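Local coordinates for protein dihydroorotase (Agrobacterium tumefaciens, PDB 2OGJ) that catalyses, as a zinc-dependent esterase of the amidohydrolase superfamily, the deacetylation of acetyl-(R)-mandelate in vitro and, less efficiently, the hydrolysis of acetyl glycolate, at residues Ile38-Asp43 / Ala347-Phe352; Ile89-Cys94 / Glu123-Arg128; Lys153-Asp158 / Lys195-Ile200; Phe270-Ala275 / Leu312-Pro317. All blocks are in the same frame, centred on the assembly; numbering follows the deposited sequence.

Interaction 1. Residues Ile38-Asp43 / Ala347-Phe352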
loop_
_atom_site.group_PDB
_atom_site.type_symbol
_atom_site.label_atom_id
_atom_site.label_comp_id
_atom_site.label_asym_id
_atom_site.label_seq_id
_atom_site.Cartn_x
_atom_site.Cartn_y
_atom_site.Cartn_z
ATOM N N ILE A 38 60.584 -13.638 7.620
ATOM C CA ILE A 38 60.246 -12.523 6.743
ATOM C C ILE A 38 60.664 -11.217 7.404
ATOM O O ILE A 38 60.427 -11.005 8.594
ATOM C CB ILE A 38 58.724 -12.480 6.439
ATOM C CG1 ILE A 38 58.251 -13.854 5.957
ATOM C CG2 ILE A 38 58.426 -11.447 5.354
ATOM C CD1 ILE A 38 56.752 -13.944 5.698
ATOM N N LEU A 39 61.311 -10.356 6.627
ATOM C CA LEU A 39 61.756 -9.063 7.123
ATOM C C LEU A 39 60.921 -7.924 6.522
ATOM O O LEU A 39 60.881 -7.744 5.300
ATOM C CB LEU A 39 63.226 -8.844 6.772
ATOM C CG LEU A 39 63.817 -7.527 7.275
ATOM C CD1 LEU A 39 63.920 -7.604 8.778
ATOM C CD2 LEU A 39 65.181 -7.278 6.679
ATOM N N ILE A 40 60.251 -7.161 7.382
ATOM C CA ILE A 40 59.439 -6.040 6.926
ATOM C C ILE A 40 60.195 -4.730 7.149
ATOM O O ILE A 40 60.693 -4.472 8.251
ATOM C CB ILE A 40 58.109 -5.932 7.694
ATOM C CG1 ILE A 40 57.457 -7.313 7.842
ATOM C CG2 ILE A 40 57.188 -4.973 6.959
ATOM C CD1 ILE A 40 57.072 -7.961 6.556
ATOM N N GLY A 41 60.279 -3.910 6.101
ATOM C CA GLY A 41 60.959 -2.629 6.209
ATOM C C GLY A 41 60.093 -1.585 6.891
ATOM O O GLY A 41 58.870 -1.723 6.932
ATOM N N GLY A 42 60.724 -0.553 7.448
ATOM C CA GLY A 42 59.995 0.512 8.124
ATOM C C GLY A 42 58.908 1.128 7.256
ATOM O O GLY A 42 58.008 1.816 7.758
ATOM N N ASP A 43 59.002 0.892 5.948
ATOM C CA ASP A 43 58.014 1.382 4.989
ATOM C C ASP A 43 56.912 0.320 4.798
ATOM O O ASP A 43 56.078 0.410 3.896
ATOM C CB ASP A 43 58.685 1.700 3.643
ATOM C CG ASP A 43 59.396 0.495 3.030
ATOM O OD1 ASP A 43 59.746 0.565 1.827
ATOM O OD2 ASP A 43 59.619 -0.508 3.747
ATOM N N ALA A 347 53.731 -5.636 3.189
ATOM C CA ALA A 347 53.430 -6.748 4.085
ATOM C C ALA A 347 51.970 -6.694 4.494
ATOM O O ALA A 347 51.476 -5.657 4.949
ATOM C CB ALA A 347 54.315 -6.688 5.305
ATOM N N ASP A 348 51.273 -7.807 4.316
ATOM C CA ASP A 348 49.861 -7.878 4.662
ATOM C C ASP A 348 49.546 -9.335 4.991
ATOM O O ASP A 348 48.925 -10.049 4.198
ATOM C CB ASP A 348 49.022 -7.377 3.477
ATOM C CG ASP A 348 47.557 -7.209 3.828
ATOM O OD1 ASP A 348 46.775 -6.675 3.008
ATOM O OD2 ASP A 348 47.184 -7.628 4.939
ATOM N N PHE A 349 49.988 -9.772 6.169
ATOM C CA PHE A 349 49.796 -11.164 6.587
ATOM C C PHE A 349 48.846 -11.389 7.762
ATOM O O PHE A 349 48.244 -10.474 8.301
ATOM C CB PHE A 349 51.147 -11.789 6.953
ATOM C CG PHE A 349 52.251 -11.468 5.998
ATOM C CD1 PHE A 349 53.363 -10.777 6.441
ATOM C CD2 PHE A 349 52.184 -11.848 4.666
ATOM C CE1 PHE A 349 54.402 -10.462 5.580
ATOM C CE2 PHE A 349 53.215 -11.542 3.783
ATOM C CZ PHE A 349 54.326 -10.850 4.236
ATOM N N THR A 350 48.713 -12.649 8.136
ATOM C CA THR A 350 47.895 -13.055 9.260
ATOM C C THR A 350 48.544 -14.347 9.734
ATOM O O THR A 350 48.547 -15.371 9.046
ATOM C CB THR A 350 46.392 -13.283 8.882
ATOM O OG1 THR A 350 45.719 -13.956 9.958
ATOM C CG2 THR A 350 46.271 -14.101 7.612
ATOM N N VAL A 351 49.142 -14.261 10.911
ATOM C CA VAL A 351 49.827 -15.374 11.521
ATOM C C VAL A 351 48.838 -16.132 12.406
ATOM O O VAL A 351 48.208 -15.541 13.284
ATOM C CB VAL A 351 51.000 -14.845 12.336
ATOM C CG1 VAL A 351 51.754 -15.984 12.983
ATOM C CG2 VAL A 351 51.897 -14.035 11.414
ATOM N N PHE A 352 48.709 -17.439 12.167
ATOM C CA PHE A 352 47.770 -18.270 12.915
ATOM C C PHE A 352 48.252 -19.690 13.054
ATOM O O PHE A 352 49.058 -20.171 12.255
ATOM C CB PHE A 352 46.418 -18.307 12.203
ATOM C CG PHE A 352 46.455 -19.013 10.866
ATOM C CD1 PHE A 352 46.033 -20.345 10.746
ATOM C CD2 PHE A 352 46.881 -18.332 9.722
ATOM C CE1 PHE A 352 46.023 -20.987 9.504
ATOM C CE2 PHE A 352 46.877 -18.961 8.476
ATOM C CZ PHE A 352 46.444 -20.292 8.364
#

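Interaction 2. Residues Ile89-Cys94 / Glu123-Arg128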
loop_
_atom_site.group_PDB
_atom_site.type_symbol
_atom_site.label_atom_id
_atom_site.label_comp_id
_atom_site.label_asym_id
_atom_site.label_seq_id
_atom_site.Cartn_x
_atom_site.Cartn_y
_atom_site.Cartn_z
ATOM N N ILE A 89 28.729 -3.466 14.185
ATOM C CA ILE A 89 29.734 -3.520 15.239
ATOM C C ILE A 89 30.884 -2.654 14.745
ATOM O O ILE A 89 30.783 -2.030 13.694
ATOM C CB ILE A 89 30.237 -4.970 15.492
ATOM C CG1 ILE A 89 30.657 -5.632 14.183
ATOM C CG2 ILE A 89 29.154 -5.785 16.164
ATOM C CD1 ILE A 89 31.135 -7.062 14.361
ATOM N N ARG A 90 31.976 -2.599 15.490
ATOM C CA ARG A 90 33.117 -1.778 15.072
ATOM C C ARG A 90 34.110 -2.625 14.283
ATOM O O ARG A 90 34.144 -3.839 14.439
ATOM C CB ARG A 90 33.830 -1.197 16.304
ATOM C CG ARG A 90 32.941 -0.352 17.230
ATOM C CD ARG A 90 33.735 0.030 18.467
ATOM N NE ARG A 90 32.917 0.622 19.527
ATOM C CZ ARG A 90 32.677 1.927 19.669
ATOM N NH1 ARG A 90 33.194 2.819 18.813
ATOM N NH2 ARG A 90 31.910 2.342 20.673
ATOM N N PRO A 91 34.903 -2.007 13.391
ATOM C CA PRO A 91 35.846 -2.868 12.680
ATOM C C PRO A 91 36.911 -3.426 13.627
ATOM O O PRO A 91 37.456 -4.501 13.393
ATOM C CB PRO A 91 36.416 -1.956 11.594
ATOM C CG PRO A 91 36.097 -0.586 12.060
ATOM C CD PRO A 91 34.766 -0.714 12.703
ATOM N N SER A 92 37.199 -2.713 14.711
ATOM C CA SER A 92 38.179 -3.210 15.670
ATOM C C SER A 92 37.669 -4.492 16.354
ATOM O O SER A 92 38.449 -5.221 16.948
ATOM C CB SER A 92 38.475 -2.149 16.733
ATOM O OG SER A 92 37.549 -2.215 17.802
ATOM N N GLU A 93 36.361 -4.791 16.258
ATOM C CA GLU A 93 35.765 -5.949 16.912
ATOM C C GLU A 93 35.783 -7.169 15.997
ATOM O O GLU A 93 35.508 -8.297 16.458
ATOM C CB GLU A 93 34.338 -5.635 17.360
ATOM C CG GLU A 93 34.238 -4.486 18.349
ATOM C CD GLU A 93 32.808 -4.194 18.763
ATOM O OE1 GLU A 93 31.896 -4.898 18.280
ATOM O OE2 GLU A 93 32.600 -3.264 19.569
ATOM N N CYS A 94 36.087 -7.003 14.733
ATOM C CA CYS A 94 36.097 -8.137 13.811
ATOM C C CYS A 94 37.252 -8.044 12.822
ATOM O O CYS A 94 37.301 -8.796 11.858
ATOM C CB CYS A 94 34.785 -8.162 13.037
ATOM S SG CYS A 94 34.508 -6.581 12.172
ATOM N N GLU A 123 38.069 5.465 6.081
ATOM C CA GLU A 123 39.282 6.281 6.195
ATOM C C GLU A 123 40.109 6.154 7.476
ATOM O O GLU A 123 41.334 6.026 7.414
ATOM C CB GLU A 123 38.932 7.749 5.922
ATOM C CG GLU A 123 38.392 7.970 4.490
ATOM C CD GLU A 123 37.637 9.297 4.296
ATOM O OE1 GLU A 123 37.345 9.987 5.298
ATOM O OE2 GLU A 123 37.313 9.647 3.138
ATOM N N PRO A 124 39.459 6.171 8.651
ATOM C CA PRO A 124 40.226 6.049 9.890
ATOM C C PRO A 124 40.678 4.641 10.293
ATOM O O PRO A 124 41.468 4.505 11.224
ATOM C CB PRO A 124 39.287 6.664 10.932
ATOM C CG PRO A 124 37.948 6.274 10.438
ATOM C CD PRO A 124 38.064 6.550 8.946
ATOM N N SER A 125 40.204 3.602 9.610
ATOM C CA SER A 125 40.573 2.229 9.974
ATOM C C SER A 125 41.941 1.768 9.484
ATOM O O SER A 125 42.392 2.186 8.408
ATOM C CB SER A 125 39.523 1.243 9.459
ATOM O OG SER A 125 38.370 1.216 10.281
ATOM N N ARG A 126 42.598 0.895 10.253
ATOM C CA ARG A 126 43.897 0.398 9.811
ATOM C C ARG A 126 43.762 -0.746 8.819
ATOM O O ARG A 126 44.702 -1.034 8.083
ATOM C CB ARG A 126 44.834 0.000 10.983
ATOM C CG ARG A 126 44.272 -0.710 12.209
ATOM C CD ARG A 126 45.461 -1.288 12.995
ATOM N NE ARG A 126 45.266 -1.613 14.417
ATOM C CZ ARG A 126 44.143 -2.088 14.954
ATOM N NH1 ARG A 126 43.055 -2.300 14.206
ATOM N NH2 ARG A 126 44.117 -2.389 16.246
ATOM N N GLU A 127 42.589 -1.376 8.779
ATOM C CA GLU A 127 42.346 -2.476 7.851
ATOM C C GLU A 127 41.857 -1.963 6.507
ATOM O O GLU A 127 41.547 -0.784 6.359
ATOM C CB GLU A 127 41.302 -3.437 8.415
ATOM C CG GLU A 127 41.648 -3.944 9.802
ATOM C CD GLU A 127 41.066 -3.081 10.915
ATOM O OE1 GLU A 127 40.812 -1.872 10.677
ATOM O OE2 GLU A 127 40.880 -3.613 12.032
ATOM N N ARG A 128 41.803 -2.851 5.522
ATOM C CA ARG A 128 41.316 -2.472 4.211
ATOM C C ARG A 128 39.817 -2.659 4.344
ATOM O O ARG A 128 39.344 -3.743 4.709
ATOM C CB ARG A 128 41.850 -3.406 3.127
ATOM C CG ARG A 128 41.413 -3.040 1.714
ATOM C CD ARG A 128 41.765 -4.150 0.746
ATOM N NE ARG A 128 43.113 -4.645 1.017
ATOM C CZ ARG A 128 44.227 -4.100 0.543
ATOM N NH1 ARG A 128 44.168 -3.035 -0.250
ATOM N NH2 ARG A 128 45.401 -4.610 0.886
#

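Interaction 3. Residues Lys153-Asp158 / Lys195-Ile200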
loop_
_atom_site.group_PDB
_atom_site.type_symbol
_atom_site.label_atom_id
_atom_site.label_comp_id
_atom_site.label_asym_id
_atom_site.label_seq_id
_atom_site.Cartn_x
_atom_site.Cartn_y
_atom_site.Cartn_z
ATOM N N LYS A 153 10.383 3.112 -4.091
ATOM C CA LYS A 153 10.780 4.437 -3.642
ATOM C C LYS A 153 12.091 4.260 -2.854
ATOM O O LYS A 153 12.863 5.203 -2.677
ATOM C CB LYS A 153 9.687 5.097 -2.782
ATOM C CG LYS A 153 8.326 5.213 -3.489
ATOM C CD LYS A 153 7.446 6.387 -2.984
ATOM C CE LYS A 153 7.106 6.348 -1.477
ATOM N NZ LYS A 153 6.255 5.184 -1.085
ATOM N N ASP A 154 12.344 3.031 -2.410
ATOM C CA ASP A 154 13.554 2.711 -1.668
ATOM C C ASP A 154 14.764 2.580 -2.594
ATOM O O ASP A 154 15.898 2.584 -2.127
ATOM C CB ASP A 154 13.388 1.397 -0.904
ATOM C CG ASP A 154 12.405 1.499 0.233
ATOM O OD1 ASP A 154 12.682 2.260 1.185
ATOM O OD2 ASP A 154 11.359 0.814 0.182
ATOM N N ILE A 155 14.530 2.460 -3.902
ATOM C CA ILE A 155 15.630 2.311 -4.865
ATOM C C ILE A 155 15.821 3.565 -5.717
ATOM O O ILE A 155 14.908 3.978 -6.408
ATOM C CB ILE A 155 15.373 1.124 -5.815
ATOM C CG1 ILE A 155 15.214 -0.154 -5.007
ATOM C CG2 ILE A 155 16.510 0.987 -6.812
ATOM C CD1 ILE A 155 14.837 -1.349 -5.845
ATOM N N ASP A 156 17.011 4.161 -5.675
ATOM C CA ASP A 156 17.293 5.362 -6.454
ATOM C C ASP A 156 18.489 5.105 -7.354
ATOM O O ASP A 156 19.634 5.364 -6.978
ATOM C CB ASP A 156 17.591 6.526 -5.523
ATOM C CG ASP A 156 17.478 7.873 -6.216
ATOM O OD1 ASP A 156 18.066 8.033 -7.321
ATOM O OD2 ASP A 156 16.801 8.765 -5.634
ATOM N N LEU A 157 18.202 4.604 -8.551
ATOM C CA LEU A 157 19.219 4.258 -9.541
ATOM C C LEU A 157 20.212 5.368 -9.842
ATOM O O LEU A 157 21.420 5.137 -9.857
ATOM C CB LEU A 157 18.532 3.796 -10.836
ATOM C CG LEU A 157 19.355 3.272 -12.011
ATOM C CD1 LEU A 157 18.451 2.443 -12.895
ATOM C CD2 LEU A 157 19.970 4.420 -12.779
ATOM N N ASP A 158 19.707 6.573 -10.077
ATOM C CA ASP A 158 20.582 7.701 -10.380
ATOM C C ASP A 158 21.523 8.005 -9.212
ATOM O O ASP A 158 22.726 8.199 -9.407
ATOM C CB ASP A 158 19.747 8.935 -10.747
ATOM C CG ASP A 158 19.255 8.909 -12.205
ATOM O OD1 ASP A 158 18.118 9.379 -12.449
ATOM O OD2 ASP A 158 20.005 8.442 -13.106
ATOM N N LYS A 195 20.275 -6.648 -10.477
ATOM C CA LYS A 195 21.127 -7.157 -11.540
ATOM C C LYS A 195 21.324 -6.133 -12.666
ATOM O O LYS A 195 22.413 -6.006 -13.236
ATOM C CB LYS A 195 20.533 -8.458 -12.082
ATOM C CG LYS A 195 21.419 -9.148 -13.094
ATOM C CD LYS A 195 22.753 -9.504 -12.474
ATOM C CE LYS A 195 23.714 -9.998 -13.524
ATOM N NZ LYS A 195 25.024 -10.364 -12.935
ATOM N N LYS A 196 20.263 -5.394 -12.971
ATOM C CA LYS A 196 20.312 -4.382 -14.018
ATOM C C LYS A 196 21.345 -3.304 -13.683
ATOM O O LYS A 196 22.234 -3.007 -14.506
ATOM C CB LYS A 196 18.931 -3.742 -14.196
ATOM C CG LYS A 196 18.844 -2.720 -15.321
ATOM C CD LYS A 196 18.932 -3.383 -16.684
ATOM C CE LYS A 196 18.828 -2.370 -17.816
ATOM N NZ LYS A 196 18.856 -3.096 -19.108
ATOM N N ILE A 197 21.229 -2.732 -12.478
ATOM C CA ILE A 197 22.140 -1.679 -12.008
ATOM C C ILE A 197 23.568 -2.200 -11.881
ATOM O O ILE A 197 24.513 -1.525 -12.289
ATOM C CB ILE A 197 21.666 -1.092 -10.653
ATOM C CG1 ILE A 197 20.306 -0.389 -10.842
ATOM C CG2 ILE A 197 22.700 -0.111 -10.116
ATOM C CD1 ILE A 197 19.495 -0.170 -9.557
ATOM N N ALA A 198 23.719 -3.408 -11.337
ATOM C CA ALA A 198 25.037 -4.034 -11.200
ATOM C C ALA A 198 25.696 -4.162 -12.584
ATOM O O ALA A 198 26.876 -3.855 -12.748
ATOM C CB ALA A 198 24.899 -5.410 -10.528
ATOM N N LYS A 199 24.921 -4.606 -13.574
ATOM C CA LYS A 199 25.413 -4.740 -14.944
ATOM C C LYS A 199 25.835 -3.374 -15.489
ATOM O O LYS A 199 26.850 -3.259 -16.169
ATOM C CB LYS A 199 24.338 -5.353 -15.861
ATOM C CG LYS A 199 24.056 -6.835 -15.593
ATOM C CD LYS A 199 23.740 -7.626 -16.878
ATOM C CE LYS A 199 22.425 -7.219 -17.523
ATOM N NZ LYS A 199 21.250 -7.538 -16.661
ATOM N N ILE A 200 25.060 -2.337 -15.178
ATOM C CA ILE A 200 25.384 -0.983 -15.630
ATOM C C ILE A 200 26.683 -0.503 -15.000
ATOM O O ILE A 200 27.527 0.076 -15.683
ATOM C CB ILE A 200 24.270 0.040 -15.263
ATOM C CG1 ILE A 200 23.026 -0.225 -16.111
ATOM C CG2 ILE A 200 24.759 1.467 -15.473
ATOM C CD1 ILE A 200 21.865 0.671 -15.747
#

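Interaction 4. Residues Phe270-Ala275 / Leu312-Pro317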
loop_
_atom_site.group_PDB
_atom_site.type_symbol
_atom_site.label_atom_id
_atom_site.label_comp_id
_atom_site.label_asym_id
_atom_site.label_seq_id
_atom_site.Cartn_x
_atom_site.Cartn_y
_atom_site.Cartn_z
ATOM N N PHE A 270 23.668 -20.480 8.823
ATOM C CA PHE A 270 24.600 -21.598 8.705
ATOM C C PHE A 270 24.184 -22.833 9.475
ATOM O O PHE A 270 23.853 -22.763 10.655
ATOM C CB PHE A 270 26.014 -21.219 9.141
ATOM C CG PHE A 270 27.011 -22.341 8.977
ATOM C CD1 PHE A 270 27.478 -22.697 7.714
ATOM C CD2 PHE A 270 27.449 -23.075 10.086
ATOM C CE1 PHE A 270 28.365 -23.766 7.557
ATOM C CE2 PHE A 270 28.335 -24.144 9.935
ATOM C CZ PHE A 270 28.794 -24.489 8.673
ATOM N N SER A 271 24.219 -23.966 8.776
ATOM C CA SER A 271 23.873 -25.262 9.341
ATOM C C SER A 271 24.985 -26.281 9.083
ATOM O O SER A 271 25.462 -26.415 7.950
ATOM C CB SER A 271 22.580 -25.781 8.712
ATOM O OG SER A 271 22.321 -27.120 9.119
ATOM N N PHE A 272 25.356 -26.991 10.196
ATOM C CA PHE A 272 26.425 -27.978 10.052
ATOM C C PHE A 272 25.959 -29.071 9.107
ATOM O O PHE A 272 26.712 -29.525 8.241
ATOM C CB PHE A 272 26.735 -28.641 11.386
ATOM C CG PHE A 272 27.574 -27.822 12.295
ATOM C CD1 PHE A 272 28.901 -27.551 11.982
ATOM C CD2 PHE A 272 27.065 -27.378 13.507
ATOM C CE1 PHE A 272 29.722 -26.855 12.868
ATOM C CE2 PHE A 272 27.875 -26.678 14.406
ATOM C CZ PHE A 272 29.208 -26.421 14.081
ATOM N N LYS A 273 24.714 -29.501 9.306
ATOM C CA LYS A 273 24.107 -30.549 8.505
ATOM C C LYS A 273 24.065 -30.202 7.023
ATOM O O LYS A 273 24.467 -31.015 6.192
ATOM C CB LYS A 273 22.716 -30.857 9.048
ATOM C CG LYS A 273 22.800 -31.213 10.517
ATOM C CD LYS A 273 21.519 -31.756 11.115
ATOM C CE LYS A 273 21.788 -32.261 12.542
ATOM N NZ LYS A 273 20.561 -32.726 13.266
ATOM N N VAL A 274 23.606 -29.004 6.678
ATOM C CA VAL A 274 23.560 -28.613 5.273
ATOM C C VAL A 274 24.963 -28.647 4.686
ATOM O O VAL A 274 25.184 -29.236 3.629
ATOM C CB VAL A 274 22.977 -27.195 5.076
ATOM C CG1 VAL A 274 23.217 -26.731 3.652
ATOM C CG2 VAL A 274 21.486 -27.201 5.375
ATOM N N ALA A 275 25.913 -28.030 5.381
ATOM C CA ALA A 275 27.302 -27.974 4.927
ATOM C C ALA A 275 27.959 -29.342 4.800
ATOM O O ALA A 275 28.739 -29.577 3.878
ATOM C CB ALA A 275 28.121 -27.095 5.871
ATOM N N LEU A 312 36.055 -26.615 8.506
ATOM C CA LEU A 312 37.113 -27.616 8.579
ATOM C C LEU A 312 36.586 -28.871 9.261
ATOM O O LEU A 312 37.032 -29.970 8.962
ATOM C CB LEU A 312 38.309 -27.094 9.386
ATOM C CG LEU A 312 39.548 -27.986 9.351
ATOM C CD1 LEU A 312 40.221 -27.817 8.003
ATOM C CD2 LEU A 312 40.510 -27.596 10.448
ATOM N N SER A 313 35.645 -28.691 10.185
ATOM C CA SER A 313 35.067 -29.798 10.932
ATOM C C SER A 313 34.094 -30.626 10.107
ATOM O O SER A 313 33.846 -31.781 10.431
ATOM C CB SER A 313 34.355 -29.280 12.183
ATOM O OG SER A 313 33.066 -28.784 11.871
ATOM N N VAL A 314 33.515 -30.046 9.063
ATOM C CA VAL A 314 32.597 -30.818 8.232
ATOM C C VAL A 314 33.273 -31.212 6.933
ATOM O O VAL A 314 32.660 -31.265 5.867
ATOM C CB VAL A 314 31.274 -30.074 7.947
ATOM C CG1 VAL A 314 30.401 -30.070 9.205
ATOM C CG2 VAL A 314 31.556 -28.664 7.471
ATOM N N ASP A 315 34.570 -31.463 7.058
ATOM C CA ASP A 315 35.405 -31.936 5.977
ATOM C C ASP A 315 35.771 -31.048 4.806
ATOM O O ASP A 315 35.726 -31.484 3.660
ATOM C CB ASP A 315 34.819 -33.238 5.438
ATOM C CG ASP A 315 35.840 -34.344 5.373
ATOM O OD1 ASP A 315 36.437 -34.657 6.425
ATOM O OD2 ASP A 315 36.044 -34.905 4.275
HETATM N N MSE A 316 36.140 -29.810 5.072
HETATM C CA MSE A 316 36.570 -28.949 3.990
HETATM C C MSE A 316 38.075 -29.023 4.174
HETATM O O MSE A 316 38.601 -28.621 5.211
HETATM C CB MSE A 316 36.064 -27.518 4.198
HETATM C CG MSE A 316 36.060 -26.640 2.948
HETATM SE SE MSE A 316 35.236 -25.031 3.156
HETATM C CE MSE A 316 36.035 -24.124 1.848
ATOM N N PRO A 317 38.790 -29.578 3.197
ATOM C CA PRO A 317 40.243 -29.653 3.364
ATOM C C PRO A 317 40.866 -28.325 3.817
ATOM O O PRO A 317 40.447 -27.246 3.393
ATOM C CB PRO A 317 40.724 -30.089 1.985
ATOM C CG PRO A 317 39.604 -29.653 1.059
ATOM C CD PRO A 317 38.381 -29.978 1.844
#

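Interaction 1. Residues Ile38-Asp43 / Ala347-Phe352
Two beta-sheets meet face against face where strand 36-40, in the small sheet built from the N-terminal part of this amidohydrolase, packs on the beginning of strand 348-362. The latter strand runs antiparallel to 68-75 in the larger sheet, so the contact joins two separate sheets through side chains and adds no rung to either. Its focus is the ring of Phe-349. Ile-38 comes at this ring from the opposite direction and lays CD1 over one face, 4.2 Å from Phe-349 CZ, while its CG2 branch lies 4.1 Å from Phe-349 CE1. Ile-40 slides past the ring instead: its CD1 sits at the edge, near the ring plane, 3.8 Å from Phe-349 CE1. The same isoleucine also covers Ala-347, whose CB is 3.7 Å from Ile-40 CG2 and lies close to CD1 as well. The ring reaches this position because chi1 of Phe-349 (-43°) puts CG opposite the carbonyl carbon and next to the backbone N. Ile-46 and Leu-341 touch both Ile-38 and Phe-349, and Ile-69 of strand 68-75 adds to the apolar surroundings of the ring. On the other side of the strand Asp-348 turns away to a salt bridge with Arg-128. All four touching residues are buried, and everything that meets across the interface is hydrocarbon. Cohesion between the sheets here therefore rests on dispersion and the exclusion of water, with the two isoleucines gripping the ring from a face and from an edge.

Interaction 2. Residues Ile89-Cys94 / Glu123-Arg128
Pro-91 presents the CG corner of its ring to Ser-125, with 3.4 Å between Pro-91 CG and Ser-125 OG. The serine hydroxyl is held by a partner elsewhere: chi1 of -79° sets OG beside the backbone N, and it is hydrogen-bonded to the carbonyl oxygen of Ile-121 in the last turn of helix 114-122. The proline thus meets a hydroxyl already bonded to the end of the preceding helix. Glu-127 comes to the same proline by a different route. Its chain is bent at chi2 (91°), which folds the carboxylate back toward the segment 89-94, where Glu-127 OE2 lies 3.8 Å from Pro-91 O. These are two acceptors, and each has its own donors. Pro-91 O receives the backbone N of Cys-94 at 3.2 Å, whereas OE2 takes the backbone N of Ala-96 and a salt bridge from Arg-126 NH1 at 3.3 Å. In the TIM barrel, residues 123-128 close the beta-alpha-beta unit made of strand 100-106, helix 114-122 and strand 128-132, and residues 89-94 belong to the loop leading into the first of those strands. Leu-103 of that strand touches Pro-91 as well. Just before the turn that Pro-91, Ser-92 and Glu-93 form with helical backbone angles, the largely extended chain of Arg-90 carries its guanidinium to Glu-119 of the second subunit; Glu-93 OE2 lies in the guanidinium plane, a long ion pair of 3.9 Å from Arg-90 NE.

Interaction 3. Residues Lys153-Asp158 / Lys195-Ile200
Flat groups play no part where Ile-155 and Leu-157 meet Ile-197: no ring, amide or carboxylate offers a face or an edge across this contact, and branched aliphatic chains do all the touching. Leu-157 and Ile-197 cross obliquely, and the leucine fork lies against one methylene, with Leu-157 CG and CD1 each 4.0 Å from Ile-197 CG1. The CB of Leu-157 does not start out in that direction. Its chi1 of -175° swings CG opposite the backbone N, and this brings the end of the chain over to the neighbouring helix. The CB of Ile-197 points toward the segment 153-158, and with chi1 near -64° its CG1 arm extends far enough for Ile-197 CD1 to come within 4.2 Å of Ile-155 CG2. One isoleucine is thereby shared between a loop residue just ahead of the N-cap and the first residue of the helix. The two helices, 157-165 and 189-201, belong to the outer layer of the TIM barrel, and strand 171-173 lies between them in the sequence. Asp-156, at the N-cap position of helix 157-165, turns its carboxylate away from the contact to cap a backbone N of the first turn and to form a salt bridge with Arg-159. Farther along, Ile-197 also packs on Ile-160 and on Leu-174. The assembly borders this site too: Leu-157 touches Ser-237 of the third subunit, while the ammonium end of Lys-196, leading away from Leu-157, forms salt bridges with Asp-217 and Asp-244 of the same neighbouring chain.

Interaction 4. Residues Phe270-Ala275 / Leu312-Pro317
Rotation about the first side-chain bond, to -79° in Phe-272 and -74° in Val-314, brings the two residues together: Phe-272 CG and Val-314 CG1 each stand opposite their own carbonyl carbon. The side chains cross at about a right angle, and the valine methyl arrives at the ring edge, near its plane, with 4.0 Å between Val-314 CG1 and Phe-272 CD1. The same methyl lies 3.9 Å from Phe-272 O. The second branch serves another residue, Val-314 CG2 being 4.1 Å from Ala-275 CB. Since Val-314 also touches Glu-276 and Ile-279, it enters helix 272-280 among residues spaced by three, four and seven positions, much as a knob fits a hole, although it lies in the turn that follows helix 304-313. Ser-313 adds a glancing approach, its OG 4.0 Å from Phe-272 CE1, while that hydroxyl is hydrogen-bonded to Lys-310 O. Ser-271 is the N-cap of 272-280, its OG accepting a weak but nearly straight bond from Val-274 N (3.3 Å, 172°), and Asp-363 takes the backbone N of Phe-272. With the hydroxyls of Ser-313 and Ser-271 and the backbone N of Phe-272 bonded in these ways, the contact itself is mostly apolar, one buried valine dividing its two methyls between an aromatic edge and an alanine.

How the interactions relate
Three of the contacts are buried and largely apolar, yet they join different elements. Interaction 1 packs sheet on sheet beside the barrel, interaction 3 joins two outer helices of the barrel, and interaction 4 sets the start of helix 272-280 against the turn following helix 304-313. Interaction 2, partly buried, is a loop contact in which a proline meets polar groups whose partners lie elsewhere. It touches interaction 1 through the Arg-128 to Asp-348 salt bridge (NH2 to OD1, 3.3 Å), tying strand 348-362 to the start of strand 128-132. All three other contacts are nested within the chain loop that interaction 1 closes. Interactions 2 and 3 border other subunits, whereas 1 and 4 lie wholly within their own chain.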